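Local coordinates for VgrG protein (Vibrio cholerae, PDB 4DTH) that binds ATP and magnesium through its actin cross-linking domain, a toxin module that probably uses ATP to join G-actin monomers covalently, at residues Y94-D99 with E105-A110; M111-T116 with G138-E143; I166-S171 with Y362-E367. All blocks are in the same frame, centred on the assembly; numbering follows the deposited sequence.

Interaction 1 of 3, residues Y94-D99 with E105-A110; sequences YPCEMD and ETRKQA. With ATP (adenosine-5'-triphosphate), chain B.
The end of strand 85-97, lining the ATP pocket, is tied to helix 101-124 by Arg107 of the helix and the backbone of Tyr94 on the strand side. Arg107 meets the carbonyl oxygen of Tyr94 side-on and gives it two hydrogen bonds. The bond from NE to Tyr94 O is 2.8 Å long and fairly straight, with an N-H...O angle of 157°. Arg107 NH2 is 3.1 Å from Tyr94 O, in a more bent bond (138°) that comes from above the carbonyl plane. The oxygen lies almost in the guanidinium plane, so both N-H groups can point at it. The Arg107 chain bends at its second torsion (chi2 147°) on its way from the helix to this oxygen. Cys96 lies over one face of the guanidinium, with its CB 3.7 Å from Arg107 CZ. The sulfur of Cys96 packs nearby, alongside CD and NE. Arg107 NH1 turns back to the carbonyl of Ala103 in its own helix. The group is therefore held at both ends, which should limit its rotation. Tyr94 sends its ring away from the helix, and its hydroxyl bonds to the carbonyl of Pro14. Pro95 faces the nucleotide instead. Its CB and CG lie over a face of the adenine, with CG 3.6 Å from C5 of ATP, and Phe16 and Phe20 pack on the same proline. ATP is hydrogen-bonded to Ser93 O and Ser24 OG. The arrangement is a side-on arginine grip of a backbone carbonyl, joining helix 101-124 to the pocket strand of this alpha-beta domain.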
loop_
_atom_site.group_PDB
_atom_site.type_symbol
_atom_site.label_atom_id
_atom_site.label_comp_id
_atom_site.label_asym_id
_atom_site.label_seq_id
_atom_site.Cartn_x
_atom_site.Cartn_y
_atom_site.Cartn_z
ATOM N N TYR A 94 5.304 -9.877 -3.826
ATOM C CA TYR A 94 5.814 -10.223 -2.504
ATOM C C TYR A 94 7.018 -9.285 -2.384
ATOM O O TYR A 94 7.793 -9.178 -3.345
ATOM C CB TYR A 94 6.252 -11.695 -2.440
ATOM C CG TYR A 94 5.067 -12.616 -2.253
ATOM C CD1 TYR A 94 4.307 -13.036 -3.343
ATOM C CD2 TYR A 94 4.655 -13.004 -0.982
ATOM C CE1 TYR A 94 3.191 -13.851 -3.176
ATOM C CE2 TYR A 94 3.535 -13.817 -0.801
ATOM C CZ TYR A 94 2.809 -14.242 -1.905
ATOM O OH TYR A 94 1.695 -15.031 -1.747
ATOM N N PRO A 95 7.154 -8.504 -1.293
ATOM C CA PRO A 95 8.280 -7.560 -1.216
ATOM C C PRO A 95 9.643 -8.221 -1.327
ATOM O O PRO A 95 9.786 -9.417 -1.030
ATOM C CB PRO A 95 8.091 -6.899 0.152
ATOM C CG PRO A 95 7.303 -7.923 0.955
ATOM C CD PRO A 95 6.343 -8.456 -0.057
ATOM N N CYS A 96 10.636 -7.444 -1.773
ATOM C CA CYS A 96 12.016 -7.898 -1.883
ATOM C C CYS A 96 12.933 -6.778 -1.430
ATOM O O CYS A 96 12.467 -5.660 -1.192
ATOM C CB CYS A 96 12.347 -8.363 -3.303
ATOM S SG CYS A 96 12.294 -7.057 -4.561
ATOM N N GLU A 97 14.234 -7.070 -1.279
ATOM C CA GLU A 97 15.195 -6.042 -0.912
ATOM C C GLU A 97 15.300 -5.066 -2.077
ATOM O O GLU A 97 15.324 -5.490 -3.233
ATOM C CB GLU A 97 16.567 -6.663 -0.608
ATOM C CG GLU A 97 16.519 -7.675 0.527
ATOM C CD GLU A 97 17.752 -8.541 0.697
ATOM O OE1 GLU A 97 17.611 -9.657 1.244
ATOM O OE2 GLU A 97 18.857 -8.104 0.302
ATOM N N MET A 98 15.305 -3.758 -1.779
ATOM C CA MET A 98 15.372 -2.698 -2.791
ATOM C C MET A 98 16.571 -2.787 -3.715
ATOM O O MET A 98 16.459 -2.440 -4.883
ATOM C CB MET A 98 15.351 -1.320 -2.127
ATOM C CG MET A 98 13.991 -0.802 -1.931
ATOM S SD MET A 98 13.997 0.967 -1.613
ATOM C CE MET A 98 13.819 1.592 -3.250
ATOM N N ASP A 99 17.712 -3.256 -3.199
ATOM C CA ASP A 99 18.935 -3.380 -3.987
ATOM C C ASP A 99 19.141 -4.795 -4.564
ATOM O O ASP A 99 20.227 -5.106 -5.064
ATOM C CB ASP A 99 20.149 -2.904 -3.167
ATOM C CG ASP A 99 20.399 -3.643 -1.864
ATOM O OD1 ASP A 99 19.676 -4.630 -1.584
ATOM O OD2 ASP A 99 21.315 -3.240 -1.128
ATOM N N GLU A 105 13.888 -7.823 -11.015
ATOM C CA GLU A 105 13.764 -8.209 -12.411
ATOM C C GLU A 105 12.871 -9.417 -12.608
ATOM O O GLU A 105 12.051 -9.408 -13.526
ATOM C CB GLU A 105 15.151 -8.406 -13.041
ATOM C CG GLU A 105 15.253 -7.876 -14.462
ATOM C CD GLU A 105 14.670 -6.502 -14.754
ATOM O OE1 GLU A 105 14.913 -5.550 -13.974
ATOM O OE2 GLU A 105 13.968 -6.384 -15.784
ATOM N N THR A 106 13.003 -10.444 -11.748
ATOM C CA THR A 106 12.172 -11.653 -11.844
ATOM C C THR A 106 10.688 -11.310 -11.656
ATOM O O THR A 106 9.856 -11.842 -12.391
ATOM C CB THR A 106 12.659 -12.759 -10.902
ATOM O OG1 THR A 106 14.063 -12.948 -11.105
ATOM C CG2 THR A 106 11.940 -14.082 -11.134
ATOM N N ARG A 107 10.362 -10.383 -10.727
ATOM C CA ARG A 107 8.970 -9.960 -10.515
ATOM C C ARG A 107 8.398 -9.294 -11.767
ATOM O O ARG A 107 7.296 -9.643 -12.178
ATOM C CB ARG A 107 8.850 -9.023 -9.303
ATOM C CG ARG A 107 8.865 -9.765 -7.977
ATOM C CD ARG A 107 9.538 -8.933 -6.877
ATOM N NE ARG A 107 9.433 -9.621 -5.587
ATOM C CZ ARG A 107 10.151 -10.678 -5.224
ATOM N NH1 ARG A 107 11.097 -11.157 -6.026
ATOM N NH2 ARG A 107 9.934 -11.261 -4.054
ATOM N N LYS A 108 9.161 -8.376 -12.392
ATOM C CA LYS A 108 8.738 -7.677 -13.613
ATOM C C LYS A 108 8.509 -8.669 -14.745
ATOM O O LYS A 108 7.474 -8.617 -15.410
ATOM C CB LYS A 108 9.793 -6.644 -14.025
ATOM C CG LYS A 108 9.858 -5.417 -13.092
ATOM C CD LYS A 108 11.199 -4.674 -13.237
ATOM C CE LYS A 108 11.403 -4.103 -14.630
ATOM N NZ LYS A 108 12.693 -3.369 -14.742
ATOM N N GLN A 109 9.476 -9.586 -14.949
ATOM C CA GLN A 109 9.399 -10.598 -16.004
ATOM C C GLN A 109 8.223 -11.558 -15.803
ATOM O O GLN A 109 7.518 -11.880 -16.775
ATOM C CB GLN A 109 10.740 -11.339 -16.138
ATOM C CG GLN A 109 11.805 -10.446 -16.781
ATOM C CD GLN A 109 13.193 -11.023 -16.695
ATOM O OE1 GLN A 109 13.852 -10.973 -15.652
ATOM N NE2 GLN A 109 13.695 -11.520 -17.811
ATOM N N ALA A 110 7.993 -11.993 -14.538
ATOM C CA ALA A 110 6.884 -12.903 -14.212
ATOM C C ALA A 110 5.530 -12.231 -14.454
ATOM O O ALA A 110 4.606 -12.878 -14.940
ATOM C CB ALA A 110 6.991 -13.369 -12.771
HETATM P PG ATP B . -4.637 -0.455 1.172
HETATM O O1G ATP B . -3.839 0.694 0.642
HETATM O O2G ATP B . -4.791 -0.362 2.665
HETATM O O3G ATP B . -6.006 -0.527 0.558
HETATM P PB ATP B . -3.962 -3.252 1.038
HETATM O O1B ATP B . -4.406 -3.509 2.423
HETATM O O2B ATP B . -4.995 -3.814 0.091
HETATM O O3B ATP B . -3.822 -1.785 0.812
HETATM P PA ATP B . -1.316 -4.084 1.602
HETATM O O1A ATP B . -1.527 -3.400 2.895
HETATM O O2A ATP B . -1.067 -5.566 1.897
HETATM O O3A ATP B . -2.545 -3.952 0.770
HETATM O "O5'" ATP B . -0.060 -3.413 0.863
HETATM C "C5'" ATP B . 0.451 -4.120 -0.279
HETATM C "C4'" ATP B . 1.713 -3.500 -0.818
HETATM O "O4'" ATP B . 2.716 -3.413 0.235
HETATM C "C3'" ATP B . 2.368 -4.319 -1.932
HETATM O "O3'" ATP B . 3.004 -3.499 -2.910
HETATM C "C2'" ATP B . 3.374 -5.156 -1.155
HETATM O "O2'" ATP B . 4.388 -5.736 -1.959
HETATM C "C1'" ATP B . 3.883 -4.099 -0.196
HETATM N N9 ATP B . 4.629 -4.579 0.970
HETATM C C8 ATP B . 4.190 -5.446 1.935
HETATM N N7 ATP B . 5.079 -5.684 2.869
HETATM C C5 ATP B . 6.179 -4.926 2.491
HETATM C C6 ATP B . 7.449 -4.726 3.066
HETATM N N6 ATP B . 7.855 -5.303 4.205
HETATM N N1 ATP B . 8.299 -3.885 2.433
HETATM C C2 ATP B . 7.901 -3.288 1.306
HETATM N N3 ATP B . 6.736 -3.395 0.673
HETATM C C4 ATP B . 5.907 -4.238 1.315
#

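Interaction 2 of 3, residues M111-T116 with G138-E143; sequences MLWLAT and GRFVIE. With SO4 (sulfate ion), chain H.
Helix 101-124 packs on strand 140-144 through an apolar layer in which Trp113 faces Phe140 and Ile142. The indole has its CG anti to the backbone N (chi1 164°), which carries the ring out toward the strand. CB of Phe140 lies over one face of the indole, toward its rim. This is a CH-pi contact, with CB 4.2 Å from the centroid of the Trp113 six-membered ring. The two aromatic side chains run alongside in opposing senses. Their rings meet obliquely, with planes at 35°, and CD2 of Phe140 comes within 3.8 Å of CG of Trp113. Arg139 lays its CB over the centre of the Phe140 ring, 3.6 Å above the plane. Ile142 takes the far end of the indole. Its CD1 is 3.6 Å from CH2 of Trp113, and its CG1 touches the same carbon. That CD1 also meets Leu114, lying 3.7 Å from CD1 of Leu114, where the two side chains lie roughly perpendicular.

This is helix-on-sheet packing of an alpha-beta fold. The axes of the short segments are 10.0 Å apart and cross at -64°. Phe140 and Ile142, two residues apart on the strand, both point toward the helix, while Val141 between them points away. Val49 of the paired strand 45-51 and Leu57 of strand 56-68 beyond it extend the apolar surface around Phe140, and Leu114 also packs on Phe58 and Leu60.

The indole nitrogen is turned to a sulfate, probably from the crystallisation liquor. Trp113 NE1 donates to sulfate O4 at 2.9 Å in a nearly straight bond, and the ion sits at the ring edge. His117 and the backbone N of Glu136 bind the same ion.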
loop_
_atom_site.group_PDB
_atom_site.type_symbol
_atom_site.label_atom_id
_atom_site.label_comp_id
_atom_site.label_asym_id
_atom_site.label_seq_id
_atom_site.Cartn_x
_atom_site.Cartn_y
_atom_site.Cartn_z
ATOM N N MET A 111 5.423 -10.924 -14.147
ATOM C CA MET A 111 4.180 -10.183 -14.391
ATOM C C MET A 111 3.917 -10.033 -15.879
ATOM O O MET A 111 2.777 -10.229 -16.312
ATOM C CB MET A 111 4.223 -8.821 -13.709
ATOM C CG MET A 111 4.030 -8.922 -12.215
ATOM S SD MET A 111 3.830 -7.300 -11.474
ATOM C CE MET A 111 3.651 -7.771 -9.739
ATOM N N LEU A 112 4.965 -9.725 -16.664
ATOM C CA LEU A 112 4.833 -9.594 -18.120
ATOM C C LEU A 112 4.477 -10.934 -18.745
ATOM O O LEU A 112 3.617 -10.975 -19.628
ATOM C CB LEU A 112 6.083 -8.993 -18.769
ATOM C CG LEU A 112 6.337 -7.514 -18.460
ATOM C CD1 LEU A 112 7.778 -7.147 -18.761
ATOM C CD2 LEU A 112 5.352 -6.599 -19.207
ATOM N N TRP A 113 5.068 -12.030 -18.236
ATOM C CA TRP A 113 4.748 -13.379 -18.712
ATOM C C TRP A 113 3.266 -13.667 -18.433
ATOM O O TRP A 113 2.566 -14.170 -19.316
ATOM C CB TRP A 113 5.628 -14.468 -18.050
ATOM C CG TRP A 113 5.035 -15.842 -18.249
ATOM C CD1 TRP A 113 5.005 -16.552 -19.414
ATOM C CD2 TRP A 113 4.203 -16.558 -17.322
ATOM N NE1 TRP A 113 4.236 -17.684 -19.260
ATOM C CE2 TRP A 113 3.724 -17.708 -17.991
ATOM C CE3 TRP A 113 3.814 -16.339 -15.989
ATOM C CZ2 TRP A 113 2.898 -18.645 -17.367
ATOM C CZ3 TRP A 113 2.997 -17.271 -15.370
ATOM C CH2 TRP A 113 2.570 -18.422 -16.050
ATOM N N LEU A 114 2.804 -13.398 -17.194
ATOM C CA LEU A 114 1.407 -13.668 -16.842
ATOM C C LEU A 114 0.428 -12.885 -17.716
ATOM O O LEU A 114 -0.585 -13.449 -18.131
ATOM C CB LEU A 114 1.119 -13.473 -15.340
ATOM C CG LEU A 114 -0.309 -13.858 -14.912
ATOM C CD1 LEU A 114 -0.572 -15.347 -15.098
ATOM C CD2 LEU A 114 -0.584 -13.445 -13.487
ATOM N N ALA A 115 0.764 -11.623 -18.059
ATOM C CA ALA A 115 -0.079 -10.818 -18.951
ATOM C C ALA A 115 -0.201 -11.499 -20.322
ATOM O O ALA A 115 -1.302 -11.563 -20.864
ATOM C CB ALA A 115 0.493 -9.420 -19.098
ATOM N N THR A 116 0.907 -12.057 -20.856
ATOM C CA THR A 116 0.831 -12.777 -22.133
ATOM C C THR A 116 0.004 -14.057 -21.990
ATOM O O THR A 116 -0.756 -14.393 -22.895
ATOM C CB THR A 116 2.215 -13.036 -22.752
ATOM O OG1 THR A 116 2.884 -14.098 -22.060
ATOM C CG2 THR A 116 3.067 -11.786 -22.816
ATOM N N GLY A 138 9.630 -22.827 -18.234
ATOM C CA GLY A 138 9.792 -23.407 -16.909
ATOM C C GLY A 138 10.191 -22.436 -15.813
ATOM O O GLY A 138 10.391 -22.878 -14.688
ATOM N N ARG A 139 10.278 -21.112 -16.105
ATOM C CA ARG A 139 10.683 -20.099 -15.108
ATOM C C ARG A 139 9.630 -19.856 -14.037
ATOM O O ARG A 139 9.991 -19.589 -12.891
ATOM C CB ARG A 139 11.005 -18.730 -15.759
ATOM C CG ARG A 139 12.074 -18.724 -16.839
ATOM C CD ARG A 139 12.970 -17.508 -16.756
ATOM N NE ARG A 139 12.511 -16.376 -17.556
ATOM C CZ ARG A 139 12.612 -15.101 -17.173
ATOM N NH1 ARG A 139 13.108 -14.791 -15.981
ATOM N NH2 ARG A 139 12.191 -14.131 -17.967
ATOM N N PHE A 140 8.324 -19.838 -14.441
ATOM C CA PHE A 140 7.224 -19.443 -13.567
ATOM C C PHE A 140 6.123 -20.464 -13.405
ATOM O O PHE A 140 5.823 -21.222 -14.330
ATOM C CB PHE A 140 6.636 -18.096 -14.044
ATOM C CG PHE A 140 7.683 -17.069 -14.406
ATOM C CD1 PHE A 140 8.574 -16.590 -13.448
ATOM C CD2 PHE A 140 7.789 -16.589 -15.706
ATOM C CE1 PHE A 140 9.564 -15.666 -13.789
ATOM C CE2 PHE A 140 8.765 -15.643 -16.042
ATOM C CZ PHE A 140 9.637 -15.178 -15.076
ATOM N N VAL A 141 5.519 -20.478 -12.215
ATOM C CA VAL A 141 4.458 -21.411 -11.842
ATOM C C VAL A 141 3.276 -20.644 -11.257
ATOM O O VAL A 141 3.461 -19.830 -10.350
ATOM C CB VAL A 141 4.974 -22.489 -10.834
ATOM C CG1 VAL A 141 3.839 -23.384 -10.338
ATOM C CG2 VAL A 141 6.104 -23.330 -11.421
ATOM N N ILE A 142 2.065 -20.919 -11.768
ATOM C CA ILE A 142 0.833 -20.350 -11.234
ATOM C C ILE A 142 0.281 -21.347 -10.232
ATOM O O ILE A 142 0.163 -22.533 -10.544
ATOM C CB ILE A 142 -0.249 -20.076 -12.333
ATOM C CG1 ILE A 142 0.225 -19.059 -13.382
ATOM C CG2 ILE A 142 -1.573 -19.623 -11.698
ATOM C CD1 ILE A 142 -0.699 -19.000 -14.687
ATOM N N GLU A 143 -0.093 -20.858 -9.057
ATOM C CA GLU A 143 -0.770 -21.637 -8.032
ATOM C C GLU A 143 -2.128 -20.960 -7.856
ATOM O O GLU A 143 -2.186 -19.730 -7.783
ATOM C CB GLU A 143 0.003 -21.613 -6.705
ATOM C CG GLU A 143 1.311 -22.385 -6.731
ATOM C CD GLU A 143 1.212 -23.895 -6.609
ATOM O OE1 GLU A 143 2.260 -24.559 -6.776
ATOM O OE2 GLU A 143 0.102 -24.420 -6.353
HETATM S S SO4 H . 2.567 -20.299 -21.274
HETATM O O1 SO4 H . 2.369 -20.910 -22.585
HETATM O O2 SO4 H . 1.714 -19.097 -21.142
HETATM O O3 SO4 H . 2.188 -21.260 -20.242
HETATM O O4 SO4 H . 3.987 -19.910 -21.128
#

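Interaction 3 of 3, residues I166-S171 with Y362-E367; sequences ITMTPS and YLPKTE. With SO4 (sulfate ion), chain I.
Thr366 holds its OG1 anti to the carbonyl carbon (chi1 -63°), and its two branches meet different parts of segment 166-171. OG1 accepts a moderately bent hydrogen bond (150°) from the backbone, with Met168 N 3.0 Å from Thr366 OG1. The methyl turns to Thr167, where the two CG2 atoms of Thr167 and Thr366 are 3.8 Å apart. Met168, with chi1 at 37° and chi2 extended, carries its sulfur to Pro364. SD lies against the proline ring, 3.6 Å from Pro364 CG, the two side chains running roughly perpendicular. The bend at chi3 then turns CE toward Ala115 of helix 101-124. Met168 CG is only 3.2 Å from Thr366 OG1, a close approach that goes with the N-H bond to the same oxygen.

Two waters complete the join. One lies 2.9 Å from Ile166 O, to which it donates, and is also hydrogen-bonded to Thr366 OG1. The other donates to Met168 O and accepts from Thr366 N. Ile27 and Asn29 of strand 24-30 pack on Pro364. At the far end of the segment is a sulfate, probably from the crystallisation liquor. Its O3 takes three hydrogen bonds, from Thr169 OG1 (2.7 Å), Ser171 N and Ser171 OG. The arrangement is a partly buried loop-to-loop join, bridged by water, that brings the last modelled residues against the loop leading into strand 173-180.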
loop_
_atom_site.group_PDB
_atom_site.type_symbol
_atom_site.label_atom_id
_atom_site.label_comp_id
_atom_site.label_asym_id
_atom_site.label_seq_id
_atom_site.Cartn_x
_atom_site.Cartn_y
_atom_site.Cartn_z
ATOM N N ILE A 166 -3.454 -8.123 -22.857
ATOM C CA ILE A 166 -3.506 -7.758 -21.437
ATOM C C ILE A 166 -2.307 -6.873 -21.153
ATOM O O ILE A 166 -1.173 -7.245 -21.446
ATOM C CB ILE A 166 -3.624 -8.998 -20.517
ATOM C CG1 ILE A 166 -4.882 -9.839 -20.884
ATOM C CG2 ILE A 166 -3.616 -8.604 -19.028
ATOM C CD1 ILE A 166 -6.213 -9.043 -21.077
ATOM N N THR A 167 -2.587 -5.663 -20.651
ATOM C CA THR A 167 -1.592 -4.620 -20.477
ATOM C C THR A 167 -1.496 -4.034 -19.080
ATOM O O THR A 167 -2.345 -4.265 -18.228
ATOM C CB THR A 167 -1.826 -3.490 -21.520
ATOM O OG1 THR A 167 -3.135 -2.946 -21.310
ATOM C CG2 THR A 167 -1.669 -3.986 -22.994
ATOM N N MET A 168 -0.439 -3.252 -18.871
ATOM C CA MET A 168 -0.181 -2.526 -17.626
ATOM C C MET A 168 0.231 -1.100 -17.986
ATOM O O MET A 168 0.720 -0.867 -19.099
ATOM C CB MET A 168 0.851 -3.247 -16.743
ATOM C CG MET A 168 1.945 -3.916 -17.506
ATOM S SD MET A 168 2.818 -5.181 -16.591
ATOM C CE MET A 168 1.796 -6.623 -16.880
ATOM N N THR A 169 -0.041 -0.130 -17.094
ATOM C CA THR A 169 0.227 1.293 -17.357
ATOM C C THR A 169 0.574 2.039 -16.061
ATOM O O THR A 169 0.090 1.612 -15.009
ATOM C CB THR A 169 -0.972 1.887 -18.139
ATOM O OG1 THR A 169 -0.608 3.107 -18.787
ATOM C CG2 THR A 169 -2.237 2.056 -17.289
ATOM N N PRO A 170 1.365 3.156 -16.087
ATOM C CA PRO A 170 1.690 3.856 -14.823
ATOM C C PRO A 170 0.495 4.223 -13.951
ATOM O O PRO A 170 0.602 4.098 -12.731
ATOM C CB PRO A 170 2.469 5.091 -15.293
ATOM C CG PRO A 170 3.118 4.643 -16.559
ATOM C CD PRO A 170 2.059 3.797 -17.224
ATOM N N SER A 171 -0.654 4.616 -14.559
ATOM C CA SER A 171 -1.867 4.930 -13.792
ATOM C C SER A 171 -2.435 3.725 -13.027
ATOM O O SER A 171 -3.215 3.919 -12.099
ATOM C CB SER A 171 -2.939 5.597 -14.662
ATOM O OG SER A 171 -3.507 4.729 -15.628
ATOM N N TYR A 362 11.546 -0.348 -11.101
ATOM C CA TYR A 362 10.993 -1.464 -10.320
ATOM C C TYR A 362 9.679 -1.983 -10.924
ATOM O O TYR A 362 9.182 -3.029 -10.508
ATOM C CB TYR A 362 10.746 -1.017 -8.864
ATOM C CG TYR A 362 12.024 -0.736 -8.096
ATOM C CD1 TYR A 362 12.685 -1.750 -7.411
ATOM C CD2 TYR A 362 12.563 0.546 -8.047
ATOM C CE1 TYR A 362 13.866 -1.502 -6.711
ATOM C CE2 TYR A 362 13.741 0.811 -7.339
ATOM C CZ TYR A 362 14.386 -0.218 -6.672
ATOM O OH TYR A 362 15.548 0.021 -5.981
ATOM N N LEU A 363 9.101 -1.230 -11.872
ATOM C CA LEU A 363 7.797 -1.552 -12.437
ATOM C C LEU A 363 7.871 -2.181 -13.827
ATOM O O LEU A 363 8.647 -1.722 -14.671
ATOM C CB LEU A 363 6.895 -0.293 -12.450
ATOM C CG LEU A 363 6.156 0.108 -11.142
ATOM C CD1 LEU A 363 5.118 -0.934 -10.709
ATOM C CD2 LEU A 363 7.120 0.437 -10.004
ATOM N N PRO A 364 7.060 -3.229 -14.085
ATOM C CA PRO A 364 7.052 -3.830 -15.428
ATOM C C PRO A 364 6.379 -2.911 -16.438
ATOM O O PRO A 364 5.449 -2.172 -16.093
ATOM C CB PRO A 364 6.267 -5.128 -15.238
ATOM C CG PRO A 364 5.368 -4.865 -14.078
ATOM C CD PRO A 364 6.067 -3.871 -13.192
ATOM N N LYS A 365 6.868 -2.944 -17.683
ATOM C CA LYS A 365 6.345 -2.106 -18.763
ATOM C C LYS A 365 5.895 -3.000 -19.915
ATOM O O LYS A 365 6.709 -3.786 -20.396
ATOM C CB LYS A 365 7.433 -1.107 -19.260
ATOM C CG LYS A 365 8.595 -0.828 -18.280
ATOM C CD LYS A 365 9.895 -1.629 -18.605
ATOM C CE LYS A 365 10.976 -1.460 -17.550
ATOM N NZ LYS A 365 12.225 -2.193 -17.910
ATOM N N THR A 366 4.611 -2.881 -20.369
ATOM C CA THR A 366 4.114 -3.672 -21.510
ATOM C C THR A 366 4.938 -3.297 -22.762
ATOM O O THR A 366 5.117 -2.116 -23.051
ATOM C CB THR A 366 2.608 -3.429 -21.780
ATOM O OG1 THR A 366 1.836 -3.856 -20.667
ATOM C CG2 THR A 366 2.101 -4.161 -23.032
ATOM N N GLU A 367 5.424 -4.314 -23.471
ATOM C CA GLU A 367 6.198 -4.130 -24.692
ATOM C C GLU A 367 5.295 -3.811 -25.865
ATOM O O GLU A 367 4.314 -4.511 -26.117
HETATM S S SO4 I . -0.994 6.653 -17.813
HETATM O O1 SO4 I . -0.062 7.346 -16.909
HETATM O O2 SO4 I . -0.400 6.580 -19.151
HETATM O O3 SO4 I . -1.231 5.291 -17.332
HETATM O O4 SO4 I . -2.266 7.391 -17.863
HETATM O O HOH W 1 1.429 -6.513 -20.488
HETATM O O HOH W 2 3.266 -0.323 -19.792
#

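Helix 101-124 takes part in interactions 1 and 2, and Ala115 from the same helix packs on Met168 of interaction 3. Interactions 1 and 2 are buried. They differ in chemistry: the first is polar, an arginine held to a backbone carbonyl beside the nucleotide pocket, and the second is apolar, a helix packed on a strand. They meet where Ala110 and Thr106 touch the ring of Phe140. Interaction 3 is only partly buried and relies on a hydroxyl, two waters and a methionine-proline contact between irregular segments. It joins interaction 1 through a probable hydrogen bond from Tyr362 OH to Met98 O.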